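Local coordinates for sorting nexin-3 (Saccharomyces cerevisiae, PDB 1OCS), which binds phosphatidylinositol 3-phosphate through its PX domain and helps retrieve late Golgi membrane proteins from the prevacuolar compartment, at residues N34-E39 with C64-P69; D59-C64 with V75-R80; P69-R74 with F154-K159. All blocks are in the same frame, centred on the assembly; numbering follows the deposited sequence.

Overall arrangement
Followed from the N terminus, the chain lays down strand 36-46, returns along strand 57-66 and turns once more into strand 75-81, giving the three-stranded antiparallel sheet of the PX domain. Interaction 1 closes the first hairpin at its open end. Interaction 2 closes the second; both draw on strand 57-66 and share C64, and their segments alternate along the chain, so the two contacts cross. Interaction 3 opens where interaction 1 ends, at P69, and spans 79 residues to bring the 69-74 loop against the end of helix 149-156. It crosses interaction 2 as well, whose R80 bonds to F154 and A157, so sheet, loop and C-terminal segment are tied together.

Interaction 1: N34-E39 with C64-P69; sequences NFLEIE and CRTNLP
L36 and C64 pack on the tight side of this contact, the leucine CG lying 3.9 Å from the cysteine SG. Next to them, L36 CD1 reaches L68 CD1 at 3.7 Å, the two side chains roughly perpendicular, while I38 sets its CD1 against C64 CB. Helix 121-139 covers this face, with A139 on L36 and M135 on I38; I155 also packs here, on I38 and C64, and F71 on L36 and T66. Strands 36-39 and 64-66 run antiparallel, 178° between their directions, as the first two strands of the PX sheet. E37 and R65 form the hydrogen-bonded pair, and E37 N meets R65 O at 2.8 Å on an almost straight bond.

The face of E37 and R65 is polar and nearer to solvent. Here R65 lies alongside E37 and grips it side-on: R65 NE donates to E37 OE2 (2.8 Å) and R65 NH1 to E37 OE1 (2.9 Å), although the carboxylate and guanidinium planes are turned 40° apart. The bends of R65 at chi2 and chi3 bring NE round to the acid.

At the end of strand 64-66, back on the L36 face, T66 OG1 donates to F35 O at 2.7 Å; it also accepts from L68 N, which makes residues 66-68 an ST turn. N67 OD1 accepts from F35 N at 2.9 Å. With CG set between the backbone N and the carbonyl carbon (chi1 78°), the F35 ring lies over the turn, N67 N and the carbonyl carbon of T66 meeting one face. N34, at the solvent-exposed margin, rests its CB on L68 CD2.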
loop_
_atom_site.group_PDB
_atom_site.type_symbol
_atom_site.label_atom_id
_atom_site.label_comp_id
_atom_site.label_asym_id
_atom_site.label_seq_id
_atom_site.Cartn_x
_atom_site.Cartn_y
_atom_site.Cartn_z
ATOM N N ASN A 34 2.807 10.914 18.247
ATOM C CA ASN A 34 2.223 10.185 17.129
ATOM C C ASN A 34 3.283 9.264 16.543
ATOM O O ASN A 34 4.481 9.550 16.617
ATOM C CB ASN A 34 1.770 11.149 16.029
ATOM C CG ASN A 34 0.514 11.912 16.393
ATOM O OD1 ASN A 34 0.236 12.964 15.823
ATOM N ND2 ASN A 34 -0.260 11.378 17.328
ATOM N N PHE A 35 2.837 8.157 15.965
ATOM C CA PHE A 35 3.748 7.218 15.336
ATOM C C PHE A 35 2.968 6.372 14.348
ATOM O O PHE A 35 1.755 6.191 14.483
ATOM C CB PHE A 35 4.416 6.305 16.380
ATOM C CG PHE A 35 3.530 5.185 16.874
ATOM C CD1 PHE A 35 3.454 3.978 16.181
ATOM C CD2 PHE A 35 2.757 5.345 18.022
ATOM C CE1 PHE A 35 2.618 2.944 16.627
ATOM C CE2 PHE A 35 1.922 4.321 18.473
ATOM C CZ PHE A 35 1.852 3.120 17.775
ATOM N N LEU A 36 3.674 5.877 13.343
ATOM C CA LEU A 36 3.088 4.997 12.350
ATOM C C LEU A 36 4.199 4.082 11.870
ATOM O O LEU A 36 5.242 4.542 11.399
ATOM C CB LEU A 36 2.489 5.776 11.168
ATOM C CG LEU A 36 1.781 4.868 10.142
ATOM C CD1 LEU A 36 0.630 5.613 9.463
ATOM C CD2 LEU A 36 2.796 4.373 9.110
ATOM N N GLU A 37 3.979 2.785 12.031
ATOM C CA GLU A 37 4.927 1.774 11.597
ATOM C C GLU A 37 4.228 1.054 10.454
ATOM O O GLU A 37 3.035 0.769 10.536
ATOM C CB GLU A 37 5.198 0.772 12.726
ATOM C CG GLU A 37 5.692 1.402 14.018
ATOM C CD GLU A 37 5.450 0.512 15.223
ATOM O OE1 GLU A 37 5.728 0.958 16.354
ATOM O OE2 GLU A 37 4.979 -0.632 15.039
ATOM N N ILE A 38 4.950 0.767 9.383
ATOM C CA ILE A 38 4.325 0.058 8.283
ATOM C C ILE A 38 5.341 -0.722 7.485
ATOM O O ILE A 38 6.492 -0.299 7.314
ATOM C CB ILE A 38 3.550 1.016 7.349
ATOM C CG1 ILE A 38 2.661 0.202 6.404
ATOM C CG2 ILE A 38 4.520 1.891 6.562
ATOM C CD1 ILE A 38 1.524 1.013 5.789
ATOM N N GLU A 39 4.905 -1.879 7.007
ATOM C CA GLU A 39 5.756 -2.743 6.222
ATOM C C GLU A 39 4.926 -3.513 5.204
ATOM O O GLU A 39 3.768 -3.851 5.456
ATOM C CB GLU A 39 6.489 -3.724 7.145
ATOM C CG GLU A 39 7.341 -4.753 6.416
ATOM C CD GLU A 39 8.098 -5.673 7.365
ATOM O OE1 GLU A 39 8.815 -6.575 6.875
ATOM O OE2 GLU A 39 7.974 -5.488 8.598
ATOM N N CYS A 64 0.399 -2.540 9.591
ATOM C CA CYS A 64 0.575 -1.195 10.113
ATOM C C CYS A 64 0.131 -1.069 11.568
ATOM O O CYS A 64 -0.861 -1.672 11.981
ATOM C CB CYS A 64 -0.229 -0.217 9.239
ATOM S SG CYS A 64 -0.217 1.531 9.747
ATOM N N ARG A 65 0.889 -0.297 12.341
ATOM C CA ARG A 65 0.571 -0.020 13.743
ATOM C C ARG A 65 0.639 1.485 13.868
ATOM O O ARG A 65 1.592 2.101 13.399
ATOM C CB ARG A 65 1.598 -0.622 14.700
ATOM C CG ARG A 65 1.336 -2.047 15.116
ATOM C CD ARG A 65 1.737 -2.225 16.584
ATOM N NE ARG A 65 3.032 -1.605 16.866
ATOM C CZ ARG A 65 3.612 -1.590 18.061
ATOM N NH1 ARG A 65 4.791 -0.997 18.222
ATOM N NH2 ARG A 65 3.015 -2.172 19.095
ATOM N N THR A 66 -0.352 2.090 14.506
ATOM C CA THR A 66 -0.333 3.536 14.631
ATOM C C THR A 66 -1.253 4.017 15.741
ATOM O O THR A 66 -2.090 3.258 16.233
ATOM C CB THR A 66 -0.776 4.193 13.295
ATOM O OG1 THR A 66 -0.600 5.611 13.366
ATOM C CG2 THR A 66 -2.250 3.898 13.020
ATOM N N ASN A 67 -1.073 5.274 16.143
ATOM C CA ASN A 67 -1.932 5.891 17.146
ATOM C C ASN A 67 -2.422 7.237 16.589
ATOM O O ASN A 67 -2.949 8.071 17.327
ATOM C CB ASN A 67 -1.180 6.096 18.470
ATOM C CG ASN A 67 -0.104 7.157 18.376
ATOM O OD1 ASN A 67 0.295 7.561 17.282
ATOM N ND2 ASN A 67 0.384 7.606 19.531
ATOM N N LEU A 68 -2.243 7.442 15.281
ATOM C CA LEU A 68 -2.681 8.680 14.620
ATOM C C LEU A 68 -4.197 8.857 14.734
ATOM O O LEU A 68 -4.962 7.918 14.504
ATOM C CB LEU A 68 -2.271 8.674 13.144
ATOM C CG LEU A 68 -0.779 8.874 12.852
ATOM C CD1 LEU A 68 -0.480 8.567 11.385
ATOM C CD2 LEU A 68 -0.387 10.308 13.195
ATOM N N PRO A 69 -4.651 10.069 15.089
ATOM C CA PRO A 69 -6.085 10.334 15.231
ATOM C C PRO A 69 -6.939 10.109 13.985
ATOM O O PRO A 69 -8.155 9.957 14.091
ATOM C CB PRO A 69 -6.123 11.787 15.715
ATOM C CG PRO A 69 -4.890 12.377 15.121
ATOM C CD PRO A 69 -3.866 11.286 15.352
#

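Interaction 2: D59-C64 with V75-R80; sequences DYEIIC and VSKVRR
Y60 and R80 begin the backbone ladder of the second hairpin of the three-stranded antiparallel PX sheet, formed by strands 57-66 and 75-81. Y60 N donates to R80 O and R80 N to Y60 O, both at 2.7 Å; I62 with V78 and C64 with S76 repeat the exchange. E61 with R79 and I63 with K77 are the non-hydrogen-bonded pairs between them. The strand directions lie 154° apart.

The charged interactions gather on the face of E61 and R79. D59 OD2 meets R79 NH1 at 2.8 Å in a salt bridge whose hydrogen bond is bent and weak, the two side chains crossing at about a right angle. D59 OD2 is also bonded to H46 NE2, and R79 NH2 to N42 O, so both partners are held from strand 36-46 too. E61 CB lies over one face of the guanidinium. The E61 carboxylate touches neither basic group directly: one water joins E61 OE1 to R79 NE, and a second joins it to K77 NZ. The extended chain of E61, CG anti to the backbone N (chi1 176°), lies across the aliphatic part of K77, with E61 OE2 3.7 Å from K77 CG.

Packing on the other face is mainly by carbon atoms. I62 CB rests on V78 CG2 at 4.0 Å, and I62 CD1 reaches R80 CG at 3.7 Å. V78 CG2 also packs on a charged group, standing over the centre of the R80 guanidinium.

This second face is covered by helices. R80 has a cation-pi contact with F154 and bonds to A157 O; F85 of helix 82-89 touches I62 and R80. Y60 leans on helix 121-139, where it packs against R127, which binds phosphatidylinositol 3-phosphate, while strand 36-46 flanks strand 57-66 on its other edge.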
loop_
_atom_site.group_PDB
_atom_site.type_symbol
_atom_site.label_atom_id
_atom_site.label_comp_id
_atom_site.label_asym_id
_atom_site.label_seq_id
_atom_site.Cartn_x
_atom_site.Cartn_y
_atom_site.Cartn_z
ATOM N N ASP A 59 -0.519 -11.047 -4.310
ATOM C CA ASP A 59 -0.798 -9.858 -3.530
ATOM C C ASP A 59 0.202 -9.797 -2.392
ATOM O O ASP A 59 0.937 -10.761 -2.146
ATOM C CB ASP A 59 -2.254 -9.830 -3.038
ATOM C CG ASP A 59 -2.622 -11.022 -2.180
ATOM O OD1 ASP A 59 -3.817 -11.117 -1.834
ATOM O OD2 ASP A 59 -1.742 -11.850 -1.853
ATOM N N TYR A 60 0.249 -8.656 -1.721
ATOM C CA TYR A 60 1.199 -8.438 -0.647
ATOM C C TYR A 60 0.495 -8.015 0.624
ATOM O O TYR A 60 -0.540 -7.352 0.581
ATOM C CB TYR A 60 2.190 -7.346 -1.060
ATOM C CG TYR A 60 2.804 -7.584 -2.423
ATOM C CD1 TYR A 60 2.051 -7.421 -3.588
ATOM C CD2 TYR A 60 4.119 -8.030 -2.545
ATOM C CE1 TYR A 60 2.588 -7.702 -4.841
ATOM C CE2 TYR A 60 4.668 -8.313 -3.794
ATOM C CZ TYR A 60 3.896 -8.151 -4.936
ATOM O OH TYR A 60 4.423 -8.466 -6.165
ATOM N N GLU A 61 1.061 -8.399 1.757
ATOM C CA GLU A 61 0.475 -8.027 3.029
ATOM C C GLU A 61 1.044 -6.700 3.524
ATOM O O GLU A 61 2.248 -6.450 3.446
ATOM C CB GLU A 61 0.736 -9.107 4.083
ATOM C CG GLU A 61 0.231 -8.733 5.467
ATOM C CD GLU A 61 0.527 -9.799 6.504
ATOM O OE1 GLU A 61 0.006 -10.920 6.364
ATOM O OE2 GLU A 61 1.281 -9.516 7.454
ATOM N N ILE A 62 0.155 -5.840 4.004
ATOM C CA ILE A 62 0.568 -4.572 4.569
ATOM C C ILE A 62 0.224 -4.674 6.052
ATOM O O ILE A 62 -0.917 -4.963 6.415
ATOM C CB ILE A 62 -0.204 -3.374 3.976
ATOM C CG1 ILE A 62 0.039 -3.273 2.466
ATOM C CG2 ILE A 62 0.261 -2.081 4.654
ATOM C CD1 ILE A 62 -0.649 -2.082 1.819
ATOM N N ILE A 63 1.218 -4.486 6.908
ATOM C CA ILE A 63 0.981 -4.525 8.342
ATOM C C ILE A 63 1.333 -3.139 8.859
ATOM O O ILE A 63 2.418 -2.618 8.589
ATOM C CB ILE A 63 1.834 -5.611 9.047
ATOM C CG1 ILE A 63 1.621 -5.519 10.561
ATOM C CG2 ILE A 63 3.297 -5.474 8.668
ATOM C CD1 ILE A 63 2.490 -6.465 11.371
ATOM N N CYS A 64 0.399 -2.540 9.591
ATOM C CA CYS A 64 0.575 -1.195 10.113
ATOM C C CYS A 64 0.131 -1.069 11.568
ATOM O O CYS A 64 -0.861 -1.672 11.981
ATOM C CB CYS A 64 -0.229 -0.217 9.239
ATOM S SG CYS A 64 -0.217 1.531 9.747
ATOM N N VAL A 75 -3.900 -1.597 15.065
ATOM C CA VAL A 75 -3.279 -2.533 14.140
ATOM C C VAL A 75 -4.143 -2.872 12.927
ATOM O O VAL A 75 -5.330 -3.161 13.054
ATOM C CB VAL A 75 -2.919 -3.853 14.874
ATOM C CG1 VAL A 75 -2.252 -4.827 13.918
ATOM C CG2 VAL A 75 -2.003 -3.552 16.057
ATOM N N SER A 76 -3.535 -2.823 11.748
ATOM C CA SER A 76 -4.233 -3.168 10.517
ATOM C C SER A 76 -3.378 -4.133 9.710
ATOM O O SER A 76 -2.179 -3.920 9.525
ATOM C CB SER A 76 -4.538 -1.918 9.689
ATOM O OG SER A 76 -5.595 -1.173 10.269
ATOM N N LYS A 77 -4.001 -5.210 9.252
ATOM C CA LYS A 77 -3.310 -6.207 8.456
ATOM C C LYS A 77 -4.218 -6.483 7.269
ATOM O O LYS A 77 -5.316 -7.017 7.427
ATOM C CB LYS A 77 -3.086 -7.485 9.272
ATOM C CG LYS A 77 -1.782 -8.198 8.946
ATOM C CD LYS A 77 -1.548 -9.414 9.838
ATOM C CE LYS A 77 -2.506 -10.547 9.502
ATOM N NZ LYS A 77 -2.201 -11.784 10.283
ATOM N N VAL A 78 -3.768 -6.091 6.083
ATOM C CA VAL A 78 -4.550 -6.281 4.873
ATOM C C VAL A 78 -3.662 -6.769 3.736
ATOM O O VAL A 78 -2.437 -6.688 3.817
ATOM C CB VAL A 78 -5.212 -4.956 4.431
ATOM C CG1 VAL A 78 -6.131 -4.433 5.526
ATOM C CG2 VAL A 78 -4.127 -3.920 4.103
ATOM N N ARG A 79 -4.281 -7.283 2.679
ATOM C CA ARG A 79 -3.526 -7.738 1.521
ATOM C C ARG A 79 -3.879 -6.836 0.348
ATOM O O ARG A 79 -5.018 -6.400 0.223
ATOM C CB ARG A 79 -3.845 -9.197 1.199
ATOM C CG ARG A 79 -3.284 -10.144 2.235
ATOM C CD ARG A 79 -3.021 -11.536 1.676
ATOM N NE ARG A 79 -1.859 -12.105 2.348
ATOM C CZ ARG A 79 -0.639 -12.160 1.828
ATOM N NH1 ARG A 79 -0.400 -11.698 0.609
ATOM N NH2 ARG A 79 0.358 -12.649 2.548
ATOM N N ARG A 80 -2.893 -6.546 -0.493
ATOM C CA ARG A 80 -3.090 -5.671 -1.641
ATOM C C ARG A 80 -2.326 -6.161 -2.866
ATOM O O ARG A 80 -1.159 -6.558 -2.762
ATOM C CB ARG A 80 -2.603 -4.253 -1.310
ATOM C CG ARG A 80 -3.348 -3.565 -0.180
ATOM C CD ARG A 80 -4.756 -3.178 -0.599
ATOM N NE ARG A 80 -5.443 -2.410 0.441
ATOM C CZ ARG A 80 -6.413 -2.885 1.218
ATOM N NH1 ARG A 80 -6.829 -4.145 1.091
ATOM N NH2 ARG A 80 -6.983 -2.091 2.116
HETATM O O HOH W 1 -2.166 -11.719 5.129
HETATM O O HOH W 2 -0.127 -12.481 8.687
#

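Interaction 3: P69-R74 with F154-K159; sequences PSFHKR and FIEAEK
H72 N donates to E156 OE1 at 2.7 Å, joining the 69-74 loop to the end of helix 149-156. The bond uses the syn lone pair of OE1, with an N-H...O angle of 162°. The other oxygen, E156 OE2, comes to the imidazole edge in the ring plane, an unusually short contact of 2.9 Å to H72 CD2; ring and carboxylate planes stand 54° apart. With its chain extended beyond CG, the glutamate reaches from helix to loop. This hydrogen bond ties the 69-74 connection between the second and third strands of the PX sheet to the domain's last helix, far along the chain.

F71 turns inward from the same loop. Its ring plane is steep to the E156 carboxylate, 77° apart, with E156 OE1 3.5 Å from F71 CD2. At the ring's edge, I155 CD1 lies in the plane, 3.8 Å from F71 CE2, and the isoleucine side chain stands nearly perpendicular to that of the phenylalanine. V152 and T66 also pack on F71. K73 runs antiparallel to the E156 side chain, K73 CG 4.0 Å from E156 OE1, and carries its ammonium on to V75 O and S76 OG.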
loop_
_atom_site.group_PDB
_atom_site.type_symbol
_atom_site.label_atom_id
_atom_site.label_comp_id
_atom_site.label_asym_id
_atom_site.label_seq_id
_atom_site.Cartn_x
_atom_site.Cartn_y
_atom_site.Cartn_z
ATOM N N PRO A 69 -4.651 10.069 15.089
ATOM C CA PRO A 69 -6.085 10.334 15.231
ATOM C C PRO A 69 -6.939 10.109 13.985
ATOM O O PRO A 69 -8.155 9.957 14.091
ATOM C CB PRO A 69 -6.123 11.787 15.715
ATOM C CG PRO A 69 -4.890 12.377 15.121
ATOM C CD PRO A 69 -3.866 11.286 15.352
ATOM N N SER A 70 -6.320 10.086 12.806
ATOM C CA SER A 70 -7.085 9.871 11.578
ATOM C C SER A 70 -7.429 8.399 11.374
ATOM O O SER A 70 -8.303 8.069 10.573
ATOM C CB SER A 70 -6.316 10.392 10.355
ATOM O OG SER A 70 -5.043 9.783 10.256
ATOM N N PHE A 71 -6.740 7.517 12.096
ATOM C CA PHE A 71 -6.993 6.084 11.979
ATOM C C PHE A 71 -8.026 5.633 13.009
ATOM O O PHE A 71 -8.234 6.304 14.017
ATOM C CB PHE A 71 -5.691 5.296 12.138
ATOM C CG PHE A 71 -4.774 5.403 10.948
ATOM C CD1 PHE A 71 -4.098 6.588 10.676
ATOM C CD2 PHE A 71 -4.602 4.322 10.087
ATOM C CE1 PHE A 71 -3.264 6.697 9.564
ATOM C CE2 PHE A 71 -3.770 4.421 8.973
ATOM C CZ PHE A 71 -3.100 5.609 8.711
ATOM N N HIS A 72 -8.659 4.490 12.752
ATOM C CA HIS A 72 -9.712 3.977 13.626
ATOM C C HIS A 72 -9.317 2.812 14.532
ATOM O O HIS A 72 -10.079 2.429 15.418
ATOM C CB HIS A 72 -10.918 3.578 12.772
ATOM C CG HIS A 72 -11.340 4.640 11.805
ATOM N ND1 HIS A 72 -12.117 5.717 12.172
ATOM C CD2 HIS A 72 -11.039 4.823 10.497
ATOM C CE1 HIS A 72 -12.276 6.519 11.134
ATOM N NE2 HIS A 72 -11.630 6.000 10.106
ATOM N N LYS A 73 -8.143 2.237 14.301
ATOM C CA LYS A 73 -7.666 1.138 15.127
ATOM C C LYS A 73 -6.141 1.140 15.139
ATOM O O LYS A 73 -5.511 1.734 14.266
ATOM C CB LYS A 73 -8.236 -0.202 14.634
ATOM C CG LYS A 73 -8.008 -0.536 13.172
ATOM C CD LYS A 73 -9.080 -1.523 12.702
ATOM C CE LYS A 73 -8.732 -2.172 11.379
ATOM N NZ LYS A 73 -7.659 -3.194 11.541
ATOM N N ARG A 74 -5.556 0.494 16.143
ATOM C CA ARG A 74 -4.108 0.468 16.300
ATOM C C ARG A 74 -3.392 -0.390 15.278
ATOM O O ARG A 74 -2.404 0.038 14.685
ATOM C CB ARG A 74 -3.754 -0.015 17.711
ATOM C CG ARG A 74 -2.258 -0.043 18.054
ATOM C CD ARG A 74 -2.080 -0.480 19.511
ATOM N NE ARG A 74 -0.697 -0.484 19.984
ATOM C CZ ARG A 74 -0.009 0.594 20.352
ATOM N NH1 ARG A 74 -0.557 1.800 20.304
ATOM N NH2 ARG A 74 1.232 0.455 20.797
ATOM N N PHE A 154 -6.788 2.786 2.525
ATOM C CA PHE A 154 -5.889 1.843 1.859
ATOM C C PHE A 154 -5.224 0.902 2.854
ATOM O O PHE A 154 -4.957 -0.264 2.551
ATOM C CB PHE A 154 -4.801 2.588 1.093
ATOM C CG PHE A 154 -3.893 1.682 0.302
ATOM C CD1 PHE A 154 -4.380 0.978 -0.800
ATOM C CD2 PHE A 154 -2.552 1.531 0.657
ATOM C CE1 PHE A 154 -3.544 0.138 -1.538
ATOM C CE2 PHE A 154 -1.710 0.692 -0.075
ATOM C CZ PHE A 154 -2.208 -0.005 -1.177
ATOM N N ILE A 155 -4.948 1.424 4.042
ATOM C CA ILE A 155 -4.303 0.649 5.093
ATOM C C ILE A 155 -5.278 -0.194 5.924
ATOM O O ILE A 155 -4.961 -1.321 6.295
ATOM C CB ILE A 155 -3.522 1.594 6.045
ATOM C CG1 ILE A 155 -2.283 2.138 5.324
ATOM C CG2 ILE A 155 -3.152 0.867 7.346
ATOM C CD1 ILE A 155 -1.580 3.260 6.067
ATOM N N GLU A 156 -6.463 0.348 6.193
ATOM C CA GLU A 156 -7.452 -0.324 7.034
ATOM C C GLU A 156 -8.499 -1.249 6.415
ATOM O O GLU A 156 -8.804 -2.298 6.980
ATOM C CB GLU A 156 -8.202 0.716 7.876
ATOM C CG GLU A 156 -7.354 1.421 8.920
ATOM C CD GLU A 156 -8.174 2.349 9.804
ATOM O OE1 GLU A 156 -7.670 2.751 10.871
ATOM O OE2 GLU A 156 -9.323 2.678 9.434
ATOM N N ALA A 157 -9.066 -0.861 5.279
ATOM C CA ALA A 157 -10.117 -1.661 4.654
ATOM C C ALA A 157 -9.697 -3.075 4.285
ATOM O O ALA A 157 -8.589 -3.301 3.798
ATOM C CB ALA A 157 -10.651 -0.939 3.419
ATOM N N GLU A 158 -10.583 -4.035 4.521
ATOM C CA GLU A 158 -10.273 -5.413 4.167
ATOM C C GLU A 158 -10.110 -5.451 2.651
ATOM O O GLU A 158 -9.199 -6.086 2.125
ATOM C CB GLU A 158 -11.398 -6.358 4.584
ATOM C CG GLU A 158 -11.147 -7.792 4.160
ATOM C CD GLU A 158 -12.250 -8.737 4.581
ATOM O OE1 GLU A 158 -12.175 -9.927 4.209
ATOM O OE2 GLU A 158 -13.188 -8.294 5.280
ATOM N N LYS A 159 -11.004 -4.754 1.959
ATOM C CA LYS A 159 -10.964 -4.679 0.507
ATOM C C LYS A 159 -10.921 -3.212 0.093
ATOM O O LYS A 159 -11.820 -2.437 0.423
ATOM C CB LYS A 159 -12.200 -5.358 -0.092
ATOM C CG LYS A 159 -12.196 -5.418 -1.610
ATOM C CD LYS A 159 -13.377 -6.216 -2.148
ATOM C CE LYS A 159 -13.312 -6.331 -3.663
ATOM N NZ LYS A 159 -12.011 -6.917 -4.104
#